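Long-range contacts in ectonucleoside triphosphate diphosphohydrolase 4 (Homo sapiens, PDB 6WG5), which is a two-lobed member of the GDA1/CD39 nucleoside phosphatase family, which belongs to the actin-like ATPase clan: residues Q21-R26 / Q471-E476; V55-W60 / R74-K79; Y290-F295 / I330-Q335. All blocks are in the same frame, centred on the assembly; numbering follows the deposited sequence.

Contact 1: Q21-R26 / Q471-E476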
loop_
_atom_site.group_PDB
_atom_site.type_symbol
_atom_site.label_atom_id
_atom_site.label_comp_id
_atom_site.label_asym_id
_atom_site.label_seq_id
_atom_site.Cartn_x
_atom_site.Cartn_y
_atom_site.Cartn_z
ATOM N N GLN A 21 -24.712 5.168 3.196
ATOM C CA GLN A 21 -25.111 5.606 1.865
ATOM C C GLN A 21 -23.929 5.565 0.904
ATOM O O GLN A 21 -24.037 5.040 -0.210
ATOM C CB GLN A 21 -25.705 7.013 1.928
ATOM C CG GLN A 21 -26.515 7.382 0.695
ATOM C CD GLN A 21 -26.462 8.864 0.379
ATOM O OE1 GLN A 21 -26.713 9.707 1.241
ATOM N NE2 GLN A 21 -26.128 9.188 -0.867
ATOM N N ARG A 22 -22.790 6.122 1.319
ATOM C CA ARG A 22 -21.591 6.051 0.490
ATOM C C ARG A 22 -21.181 4.605 0.249
ATOM O O ARG A 22 -20.849 4.225 -0.881
ATOM C CB ARG A 22 -20.450 6.833 1.143
ATOM C CG ARG A 22 -19.193 6.914 0.286
ATOM C CD ARG A 22 -18.181 7.902 0.853
ATOM N NE ARG A 22 -17.102 8.173 -0.094
ATOM C CZ ARG A 22 -17.162 9.079 -1.066
ATOM N NH1 ARG A 22 -18.252 9.817 -1.235
ATOM N NH2 ARG A 22 -16.126 9.250 -1.877
ATOM N N TYR A 23 -21.202 3.782 1.299
ATOM C CA TYR A 23 -20.937 2.356 1.146
ATOM C C TYR A 23 -21.900 1.732 0.144
ATOM O O TYR A 23 -21.495 0.930 -0.706
ATOM C CB TYR A 23 -21.045 1.683 2.516
ATOM C CG TYR A 23 -21.095 0.167 2.533
ATOM C CD1 TYR A 23 -20.442 -0.599 1.572
ATOM C CD2 TYR A 23 -21.795 -0.498 3.534
ATOM C CE1 TYR A 23 -20.497 -1.985 1.606
ATOM C CE2 TYR A 23 -21.855 -1.877 3.577
ATOM C CZ TYR A 23 -21.206 -2.616 2.613
ATOM O OH TYR A 23 -21.271 -3.990 2.666
ATOM N N LEU A 24 -23.179 2.108 0.217
ATOM C CA LEU A 24 -24.175 1.549 -0.689
ATOM C C LEU A 24 -24.052 2.133 -2.091
ATOM O O LEU A 24 -24.319 1.436 -3.077
ATOM C CB LEU A 24 -25.574 1.796 -0.124
ATOM C CG LEU A 24 -26.765 1.119 -0.802
ATOM C CD1 LEU A 24 -26.557 -0.381 -0.938
ATOM C CD2 LEU A 24 -28.024 1.408 -0.002
ATOM N N ALA A 25 -23.646 3.399 -2.204
ATOM C CA ALA A 25 -23.544 4.035 -3.514
ATOM C C ALA A 25 -22.441 3.403 -4.353
ATOM O O ALA A 25 -22.642 3.100 -5.534
ATOM C CB ALA A 25 -23.298 5.535 -3.350
ATOM N N ARG A 26 -21.262 3.195 -3.762
ATOM C CA ARG A 26 -20.141 2.671 -4.533
ATOM C C ARG A 26 -20.398 1.250 -5.018
ATOM O O ARG A 26 -19.900 0.862 -6.081
ATOM C CB ARG A 26 -18.861 2.719 -3.700
ATOM C CG ARG A 26 -17.631 2.256 -4.463
ATOM C CD ARG A 26 -16.351 2.852 -3.895
ATOM N NE ARG A 26 -15.200 2.563 -4.748
ATOM C CZ ARG A 26 -14.686 3.402 -5.645
ATOM N NH1 ARG A 26 -13.638 3.030 -6.370
ATOM N NH2 ARG A 26 -15.204 4.612 -5.822
ATOM N N GLN A 471 -10.131 -5.177 0.979
ATOM C CA GLN A 471 -10.593 -4.161 0.050
ATOM C C GLN A 471 -11.440 -3.153 0.814
ATOM O O GLN A 471 -11.784 -3.355 1.982
ATOM C CB GLN A 471 -11.375 -4.790 -1.108
ATOM C CG GLN A 471 -12.420 -5.808 -0.687
ATOM C CD GLN A 471 -12.965 -6.595 -1.862
ATOM O OE1 GLN A 471 -12.303 -6.733 -2.892
ATOM N NE2 GLN A 471 -14.179 -7.115 -1.716
ATOM N N VAL A 472 -11.762 -2.051 0.143
ATOM C CA VAL A 472 -12.549 -0.969 0.721
ATOM C C VAL A 472 -13.760 -0.740 -0.169
ATOM O O VAL A 472 -13.623 -0.607 -1.390
ATOM C CB VAL A 472 -11.723 0.322 0.866
ATOM C CG1 VAL A 472 -12.540 1.403 1.555
ATOM C CG2 VAL A 472 -10.449 0.045 1.642
ATOM N N TYR A 473 -14.942 -0.693 0.443
ATOM C CA TYR A 473 -16.195 -0.600 -0.305
ATOM C C TYR A 473 -16.230 -1.644 -1.417
ATOM O O TYR A 473 -16.654 -1.379 -2.544
ATOM C CB TYR A 473 -16.399 0.816 -0.853
ATOM C CG TYR A 473 -16.569 1.867 0.228
ATOM C CD1 TYR A 473 -17.110 1.541 1.466
ATOM C CD2 TYR A 473 -16.183 3.184 0.014
ATOM C CE1 TYR A 473 -17.265 2.492 2.456
ATOM C CE2 TYR A 473 -16.336 4.143 1.002
ATOM C CZ TYR A 473 -16.877 3.789 2.220
ATOM O OH TYR A 473 -17.035 4.733 3.212
ATOM N N ASP A 474 -15.762 -2.849 -1.085
ATOM C CA ASP A 474 -15.832 -4.010 -1.971
ATOM C C ASP A 474 -15.023 -3.807 -3.248
ATOM O O ASP A 474 -15.345 -4.375 -4.294
ATOM C CB ASP A 474 -17.285 -4.360 -2.307
ATOM C CG ASP A 474 -18.063 -4.839 -1.094
ATOM O OD1 ASP A 474 -17.832 -5.986 -0.658
ATOM O OD2 ASP A 474 -18.904 -4.069 -0.578
ATOM N N LYS A 475 -13.957 -3.011 -3.173
ATOM C CA LYS A 475 -13.066 -2.801 -4.304
ATOM C C LYS A 475 -11.634 -2.686 -3.806
ATOM O O LYS A 475 -11.382 -2.110 -2.744
ATOM C CB LYS A 475 -13.443 -1.543 -5.098
ATOM C CG LYS A 475 -14.797 -1.626 -5.784
ATOM C CD LYS A 475 -15.056 -0.409 -6.658
ATOM C CE LYS A 475 -16.465 -0.424 -7.232
ATOM N NZ LYS A 475 -16.770 0.813 -8.003
ATOM N N GLU A 476 -10.703 -3.243 -4.577
ATOM C CA GLU A 476 -9.288 -3.139 -4.250
ATOM C C GLU A 476 -8.865 -1.673 -4.186
ATOM O O GLU A 476 -9.458 -0.804 -4.829
ATOM C CB GLU A 476 -8.458 -3.892 -5.295
ATOM C CG GLU A 476 -6.947 -3.750 -5.159
ATOM C CD GLU A 476 -6.198 -4.384 -6.318
ATOM O OE1 GLU A 476 -6.850 -4.752 -7.321
ATOM O OE2 GLU A 476 -4.957 -4.507 -6.230
#
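Y473 presses one face of its phenol ring against the backbone of Y23, on the flank of helix 18-28. The CA of Y23 sits 4.2 Å from the centroid of the Y473 ring and 27° off its normal, a CH-pi contact over the face. Y23 CB adds an apolar touch on Y473 CE1 at 3.9 Å. CB of Y473 already points toward the helix, and with CG anti to the carbonyl carbon (chi1 -65°) the ring lies along Y23. Its opposite face is backed, near the rim, by CG1 of V472. The side chains of R22 and R26, from neighbouring helical turns, each cross that of Y473 at about a right angle: CG of R22 comes within 4.0 Å of ring atom CE2 of Y473, while CD of R26 rests against Y473 CB at 3.7 Å. In the conformer described, R22 meets the tyrosine with its aliphatic chain, while its guanidinium makes a salt bridge to E191 and a hydrogen bond to the carbonyl of V186. V186, at the end of helix 172-186, also touches R26, and L187 touches Y473. Y473 and D474 are the two central residues of a type I' beta turn, V472 to K475, closed by reciprocal backbone hydrogen bonds between its end residues, as in tight two-residue hairpin turns; the loop links strand 466-468 to helix 479-487. D474 brings OD2 to the edge of the Y23 ring, in its plane, 3.4 Å from Y23 CE1. K475, the last residue of the turn, crosses R26 obliquely with its chain extended, K475 CD 3.5 Å from R26 NE and the ammonium over one face of the guanidinium, displaced toward its rim. These like charges, R26 NE and K475 NZ, are 4.0 Å apart and would tend to repel.

Contact 2: V55-W60 / R74-K79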
loop_
_atom_site.group_PDB
_atom_site.type_symbol
_atom_site.label_atom_id
_atom_site.label_comp_id
_atom_site.label_asym_id
_atom_site.label_seq_id
_atom_site.Cartn_x
_atom_site.Cartn_y
_atom_site.Cartn_z
ATOM N N VAL A 55 -3.273 -1.555 -16.919
ATOM C CA VAL A 55 -3.776 -0.262 -17.366
ATOM C C VAL A 55 -5.160 -0.051 -16.771
ATOM O O VAL A 55 -5.972 -0.981 -16.714
ATOM C CB VAL A 55 -3.820 -0.167 -18.906
ATOM C CG1 VAL A 55 -4.618 -1.322 -19.494
ATOM C CG2 VAL A 55 -4.399 1.173 -19.351
ATOM N N PHE A 56 -5.423 1.176 -16.322
ATOM C CA PHE A 56 -6.711 1.554 -15.757
ATOM C C PHE A 56 -7.216 2.791 -16.481
ATOM O O PHE A 56 -6.465 3.753 -16.663
ATOM C CB PHE A 56 -6.606 1.846 -14.254
ATOM C CG PHE A 56 -6.030 0.717 -13.448
ATOM C CD1 PHE A 56 -6.858 -0.137 -12.739
ATOM C CD2 PHE A 56 -4.662 0.518 -13.389
ATOM C CE1 PHE A 56 -6.329 -1.173 -11.994
ATOM C CE2 PHE A 56 -4.129 -0.517 -12.646
ATOM C CZ PHE A 56 -4.963 -1.363 -11.947
ATOM N N VAL A 57 -8.480 2.766 -16.890
ATOM C CA VAL A 57 -9.136 3.929 -17.475
ATOM C C VAL A 57 -10.047 4.531 -16.417
ATOM O O VAL A 57 -10.926 3.847 -15.878
ATOM C CB VAL A 57 -9.925 3.561 -18.741
ATOM C CG1 VAL A 57 -10.600 4.799 -19.325
ATOM C CG2 VAL A 57 -9.009 2.922 -19.773
ATOM N N TYR A 58 -9.834 5.807 -16.116
ATOM C CA TYR A 58 -10.665 6.549 -15.184
ATOM C C TYR A 58 -11.433 7.627 -15.933
ATOM O O TYR A 58 -10.935 8.206 -16.902
ATOM C CB TYR A 58 -9.821 7.193 -14.081
ATOM C CG TYR A 58 -9.073 6.196 -13.228
ATOM C CD1 TYR A 58 -9.668 5.624 -12.114
ATOM C CD2 TYR A 58 -7.772 5.828 -13.538
ATOM C CE1 TYR A 58 -8.991 4.713 -11.332
ATOM C CE2 TYR A 58 -7.086 4.918 -12.761
ATOM C CZ TYR A 58 -7.701 4.363 -11.659
ATOM O OH TYR A 58 -7.023 3.455 -10.880
ATOM N N CYS A 59 -12.653 7.890 -15.477
ATOM C CA CYS A 59 -13.475 8.947 -16.039
ATOM C C CYS A 59 -14.072 9.776 -14.912
ATOM O O CYS A 59 -14.073 9.371 -13.747
ATOM C CB CYS A 59 -14.587 8.382 -16.935
ATOM S SG CYS A 59 -15.689 7.207 -16.117
ATOM N N TRP A 60 -14.573 10.955 -15.274
ATOM C CA TRP A 60 -15.193 11.853 -14.310
ATOM C C TRP A 60 -16.094 12.820 -15.060
ATOM O O TRP A 60 -15.834 13.119 -16.230
ATOM C CB TRP A 60 -14.137 12.623 -13.504
ATOM C CG TRP A 60 -13.127 13.352 -14.344
ATOM C CD1 TRP A 60 -13.222 14.627 -14.821
ATOM C CD2 TRP A 60 -11.864 12.848 -14.797
ATOM N NE1 TRP A 60 -12.098 14.948 -15.544
ATOM C CE2 TRP A 60 -11.249 13.873 -15.545
ATOM C CE3 TRP A 60 -11.194 11.630 -14.643
ATOM C CZ2 TRP A 60 -9.998 13.716 -16.138
ATOM C CZ3 TRP A 60 -9.952 11.476 -15.232
ATOM C CH2 TRP A 60 -9.368 12.512 -15.970
ATOM N N ARG A 74 -13.714 8.109 -11.158
ATOM C CA ARG A 74 -14.161 6.738 -10.971
ATOM C C ARG A 74 -13.549 5.871 -12.058
ATOM O O ARG A 74 -13.168 6.357 -13.126
ATOM C CB ARG A 74 -15.690 6.617 -11.031
ATOM C CG ARG A 74 -16.444 7.611 -10.171
ATOM C CD ARG A 74 -17.907 7.676 -10.573
ATOM N NE ARG A 74 -18.682 8.535 -9.682
ATOM C CZ ARG A 74 -19.183 8.145 -8.513
ATOM N NH1 ARG A 74 -18.992 6.905 -8.080
ATOM N NH2 ARG A 74 -19.874 9.001 -7.772
ATOM N N GLN A 75 -13.456 4.574 -11.782
ATOM C CA GLN A 75 -13.060 3.632 -12.816
ATOM C C GLN A 75 -14.112 3.593 -13.914
ATOM O O GLN A 75 -15.316 3.544 -13.644
ATOM C CB GLN A 75 -12.873 2.230 -12.233
ATOM C CG GLN A 75 -11.576 2.028 -11.479
ATOM C CD GLN A 75 -11.259 0.559 -11.277
ATOM O OE1 GLN A 75 -10.668 -0.083 -12.145
ATOM N NE2 GLN A 75 -11.658 0.018 -10.131
ATOM N N MET A 76 -13.656 3.620 -15.163
ATOM C CA MET A 76 -14.578 3.490 -16.281
ATOM C C MET A 76 -15.254 2.124 -16.242
ATOM O O MET A 76 -14.675 1.130 -15.795
ATOM C CB MET A 76 -13.843 3.677 -17.607
ATOM C CG MET A 76 -14.770 3.770 -18.806
ATOM S SD MET A 76 -13.891 3.918 -20.371
ATOM C CE MET A 76 -15.271 4.112 -21.499
ATOM N N ARG A 77 -16.497 2.083 -16.715
ATOM C CA ARG A 77 -17.315 0.876 -16.696
ATOM C C ARG A 77 -17.715 0.527 -18.122
ATOM O O ARG A 77 -18.319 1.349 -18.819
ATOM C CB ARG A 77 -18.555 1.075 -15.822
ATOM C CG ARG A 77 -18.252 1.161 -14.336
ATOM C CD ARG A 77 -17.949 -0.212 -13.765
ATOM N NE ARG A 77 -17.414 -0.148 -12.408
ATOM C CZ ARG A 77 -17.239 -1.206 -11.623
ATOM N NH1 ARG A 77 -17.571 -2.419 -12.048
ATOM N NH2 ARG A 77 -16.744 -1.053 -10.404
ATOM N N ASP A 78 -17.381 -0.688 -18.553
ATOM C CA ASP A 78 -17.689 -1.118 -19.908
ATOM C C ASP A 78 -19.170 -1.474 -20.024
ATOM O O ASP A 78 -19.953 -1.318 -19.083
ATOM C CB ASP A 78 -16.800 -2.296 -20.313
ATOM C CG ASP A 78 -17.034 -3.538 -19.465
ATOM O OD1 ASP A 78 -18.003 -3.567 -18.678
ATOM O OD2 ASP A 78 -16.246 -4.498 -19.597
ATOM N N LYS A 79 -19.559 -1.964 -21.204
ATOM C CA LYS A 79 -20.954 -2.325 -21.427
ATOM C C LYS A 79 -21.397 -3.450 -20.500
ATOM O O LYS A 79 -22.580 -3.537 -20.155
ATOM C CB LYS A 79 -21.167 -2.721 -22.889
ATOM C CG LYS A 79 -20.255 -3.834 -23.380
ATOM C CD LYS A 79 -20.511 -4.144 -24.847
ATOM C CE LYS A 79 -19.534 -5.178 -25.380
ATOM N NZ LYS A 79 -19.873 -5.599 -26.768
#
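With chi1 at -171° and the rest of its chain extended, M76 lies parallel to the V57 side chain, its CB turned to the strand and its far end leaving it. V57 likewise carries CG1 opposite its backbone N, and this branch meets M76 SD at 3.6 Å. Y58 has CG beside its own N (chi1 -62°), which brings ring atom CE1 to 3.7 Å from CG of Q75, the two side chains slanting past each other with their ring and amide planes 44° apart. OE1 of Q75 meets the F56 ring at its edge, in plane. The backbones form a short antiparallel pairing. C59 and R74 are the hydrogen-bonded pair, with C59 N to R74 O and R74 N to C59 O both 2.9 Å, and their side chains share a sheet face. Y58 and Q75 are the non-hydrogen-bonded pair, their side chains diverging. A third bond, M76 N to V57 O at 2.8 Å, carries the pairing past the end of strand 74-75. Strand 53-61 is flanked by strand 40-48, which bonds to F56, Y58 and W60, and by strands 74-75 and 85-88, while helix 479-487 covers the rings of F56 and Y58 and takes the Y58 hydroxyl at T480.

Contact 3: Y290-F295 / I330-Q335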
loop_
_atom_site.group_PDB
_atom_site.type_symbol
_atom_site.label_atom_id
_atom_site.label_comp_id
_atom_site.label_asym_id
_atom_site.label_seq_id
_atom_site.Cartn_x
_atom_site.Cartn_y
_atom_site.Cartn_z
ATOM N N TYR A 290 14.572 -15.506 10.352
ATOM C CA TYR A 290 14.556 -16.279 11.589
ATOM C C TYR A 290 15.170 -17.658 11.377
ATOM O O TYR A 290 16.008 -18.104 12.169
ATOM C CB TYR A 290 13.118 -16.385 12.102
ATOM C CG TYR A 290 12.933 -17.277 13.309
ATOM C CD1 TYR A 290 13.476 -16.936 14.539
ATOM C CD2 TYR A 290 12.196 -18.449 13.222
ATOM C CE1 TYR A 290 13.302 -17.747 15.645
ATOM C CE2 TYR A 290 12.014 -19.263 14.320
ATOM C CZ TYR A 290 12.569 -18.907 15.530
ATOM O OH TYR A 290 12.395 -19.719 16.629
ATOM N N GLU A 291 14.772 -18.345 10.303
ATOM C CA GLU A 291 15.363 -19.644 10.002
ATOM C C GLU A 291 16.854 -19.528 9.720
ATOM O O GLU A 291 17.621 -20.433 10.067
ATOM C CB GLU A 291 14.645 -20.283 8.811
ATOM C CG GLU A 291 13.203 -20.689 9.104
ATOM C CD GLU A 291 12.504 -21.310 7.907
ATOM O OE1 GLU A 291 13.146 -21.455 6.845
ATOM O OE2 GLU A 291 11.309 -21.656 8.029
ATOM N N ASP A 292 17.284 -18.426 9.100
ATOM C CA ASP A 292 18.705 -18.236 8.829
ATOM C C ASP A 292 19.518 -18.239 10.116
ATOM O O ASP A 292 20.627 -18.781 10.154
ATOM C CB ASP A 292 18.930 -16.932 8.063
ATOM C CG ASP A 292 18.541 -17.035 6.600
ATOM O OD1 ASP A 292 18.446 -18.168 6.081
ATOM O OD2 ASP A 292 18.340 -15.977 5.965
ATOM N N ARG A 293 18.989 -17.635 11.183
ATOM C CA ARG A 293 19.747 -17.568 12.427
ATOM C C ARG A 293 19.718 -18.904 13.163
ATOM O O ARG A 293 20.707 -19.283 13.799
ATOM C CB ARG A 293 19.217 -16.449 13.325
ATOM C CG ARG A 293 20.277 -15.905 14.278
ATOM C CD ARG A 293 19.705 -14.980 15.338
ATOM N NE ARG A 293 19.585 -13.597 14.878
ATOM C CZ ARG A 293 19.178 -12.586 15.644
ATOM N NH1 ARG A 293 18.849 -12.802 16.913
ATOM N NH2 ARG A 293 19.099 -11.358 15.144
ATOM N N ILE A 294 18.596 -19.625 13.096
ATOM C CA ILE A 294 18.561 -20.986 13.627
ATOM C C ILE A 294 19.628 -21.831 12.950
ATOM O O ILE A 294 20.373 -22.573 13.604
ATOM C CB ILE A 294 17.162 -21.602 13.445
ATOM C CG1 ILE A 294 16.147 -20.891 14.340
ATOM C CG2 ILE A 294 17.187 -23.106 13.749
ATOM C CD1 ILE A 294 14.717 -21.343 14.114
ATOM N N PHE A 295 19.714 -21.735 11.622
ATOM C CA PHE A 295 20.701 -22.511 10.882
ATOM C C PHE A 295 22.117 -22.109 11.276
ATOM O O PHE A 295 22.968 -22.965 11.544
ATOM C CB PHE A 295 20.488 -22.330 9.380
ATOM C CG PHE A 295 21.407 -23.161 8.542
ATOM C CD1 PHE A 295 22.635 -22.665 8.135
ATOM C CD2 PHE A 295 21.054 -24.447 8.176
ATOM C CE1 PHE A 295 23.489 -23.435 7.372
ATOM C CE2 PHE A 295 21.903 -25.225 7.414
ATOM C CZ PHE A 295 23.124 -24.718 7.012
ATOM N N ILE A 330 15.204 -27.126 7.729
ATOM C CA ILE A 330 15.897 -26.032 7.058
ATOM C C ILE A 330 17.029 -26.627 6.238
ATOM O O ILE A 330 17.871 -27.357 6.774
ATOM C CB ILE A 330 16.442 -25.004 8.064
ATOM C CG1 ILE A 330 15.316 -24.472 8.954
ATOM C CG2 ILE A 330 17.133 -23.857 7.334
ATOM C CD1 ILE A 330 15.808 -23.659 10.132
ATOM N N GLN A 331 17.053 -26.316 4.945
ATOM C CA GLN A 331 18.092 -26.787 4.039
ATOM C C GLN A 331 18.871 -25.591 3.518
ATOM O O GLN A 331 18.282 -24.649 2.978
ATOM C CB GLN A 331 17.490 -27.585 2.882
ATOM C CG GLN A 331 17.179 -29.023 3.252
ATOM C CD GLN A 331 15.938 -29.553 2.564
ATOM O OE1 GLN A 331 15.553 -29.079 1.494
ATOM N NE2 GLN A 331 15.299 -30.539 3.183
ATOM N N GLN A 332 20.191 -25.632 3.679
ATOM C CA GLN A 332 21.026 -24.474 3.391
ATOM C C GLN A 332 22.471 -24.936 3.284
ATOM O O GLN A 332 22.984 -25.582 4.203
ATOM C CB GLN A 332 20.859 -23.419 4.493
ATOM C CG GLN A 332 21.304 -22.017 4.130
ATOM C CD GLN A 332 20.735 -20.980 5.083
ATOM O OE1 GLN A 332 19.536 -20.975 5.367
ATOM N NE2 GLN A 332 21.594 -20.106 5.593
ATOM N N ASN A 333 23.116 -24.615 2.162
ATOM C CA ASN A 333 24.498 -25.023 1.902
ATOM C C ASN A 333 24.639 -26.541 1.868
ATOM O O ASN A 333 25.686 -27.086 2.228
ATOM C CB ASN A 333 25.458 -24.431 2.940
ATOM C CG ASN A 333 25.411 -22.916 2.983
ATOM O OD1 ASN A 333 25.122 -22.264 1.979
ATOM N ND2 ASN A 333 25.699 -22.348 4.149
ATOM N N GLY A 334 23.589 -27.239 1.436
ATOM C CA GLY A 334 23.588 -28.685 1.407
ATOM C C GLY A 334 23.291 -29.350 2.732
ATOM O O GLY A 334 22.895 -30.522 2.744
ATOM N N GLN A 335 23.469 -28.649 3.848
ATOM C CA GLN A 335 23.151 -29.200 5.154
ATOM C C GLN A 335 21.639 -29.214 5.373
ATOM O O GLN A 335 20.857 -28.696 4.572
ATOM C CB GLN A 335 23.834 -28.392 6.258
ATOM C CG GLN A 335 25.353 -28.426 6.208
ATOM C CD GLN A 335 25.915 -29.809 6.468
ATOM O OE1 GLN A 335 25.803 -30.340 7.574
ATOM N NE2 GLN A 335 26.517 -30.404 5.445
#
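This is a helix-on-sheet packing contact in which F295 and I330 do most of the work: helix 283-296 lies across the end of strand 327-332, an outer strand of a small three-stranded sheet. The short axes of helix 290-295 and strand 330-332 pass 9.4 Å apart at 76°, so the helix runs nearly perpendicular to the strand and meets it through a few side chains. F295 has the largest share of the buried surface. Its CG stands opposite its backbone N (chi1 -176°), which sends the ring out from the helix over the strand end. There CB of Q332 sits over the ring centre, 3.6 Å from the centroid and 13° off the normal, a CH-pi contact over one face. CB of Q335 comes to the ring edge instead, 3.8 Å from F295 CZ, and CG2 of I330 approaches obliquely, 4.1 Å from F295 CD2. The CD1 end of I330 meets E291 CB (3.8 Å) and I294 CG2 (3.9 Å); the I330 and I294 side chains cross at about a right angle. E291 packs with its CB and CG, while its carboxylate is in a salt bridge with R287. D292 likewise is held by Q288, one helical turn earlier. On the strand side, Q332 to Q335 form a type I' beta turn with N333 and G334 at its centre, and this turn places the CB atoms of Q332 and Q335 around one phenylalanine ring. Next in the sheet, strand 335-341 supplies I337 against F295 and L339 against both I294 and I330. The whole is a mixed helix face, with F295 and I294 as its apolar part, packed across the end of a two-strand antiparallel beta hairpin, strands 327-332 and 335-341 joined by the type I' turn.

Contacts 1 and 2 are neighbours, their centres 16 Å apart on the same side of the chain's centre. K475 of contact 1 and R77 of contact 2 bring like charges close together, although at this resolution their exact spacing is doubtful. The loop 471-476 leads into helix 479-487, which in turn covers contact 2, so the two are also joined along the chain. Contact 3 lies on the opposite side, with centres 45 Å from contact 1 and 48 Å from contact 2; its nearest atoms are about 28 and 33 Å from theirs. The D292 side chain there is about 10 Å from an N-acetylglucosamine of an attached glycan, which marks surface rather than a binding pocket.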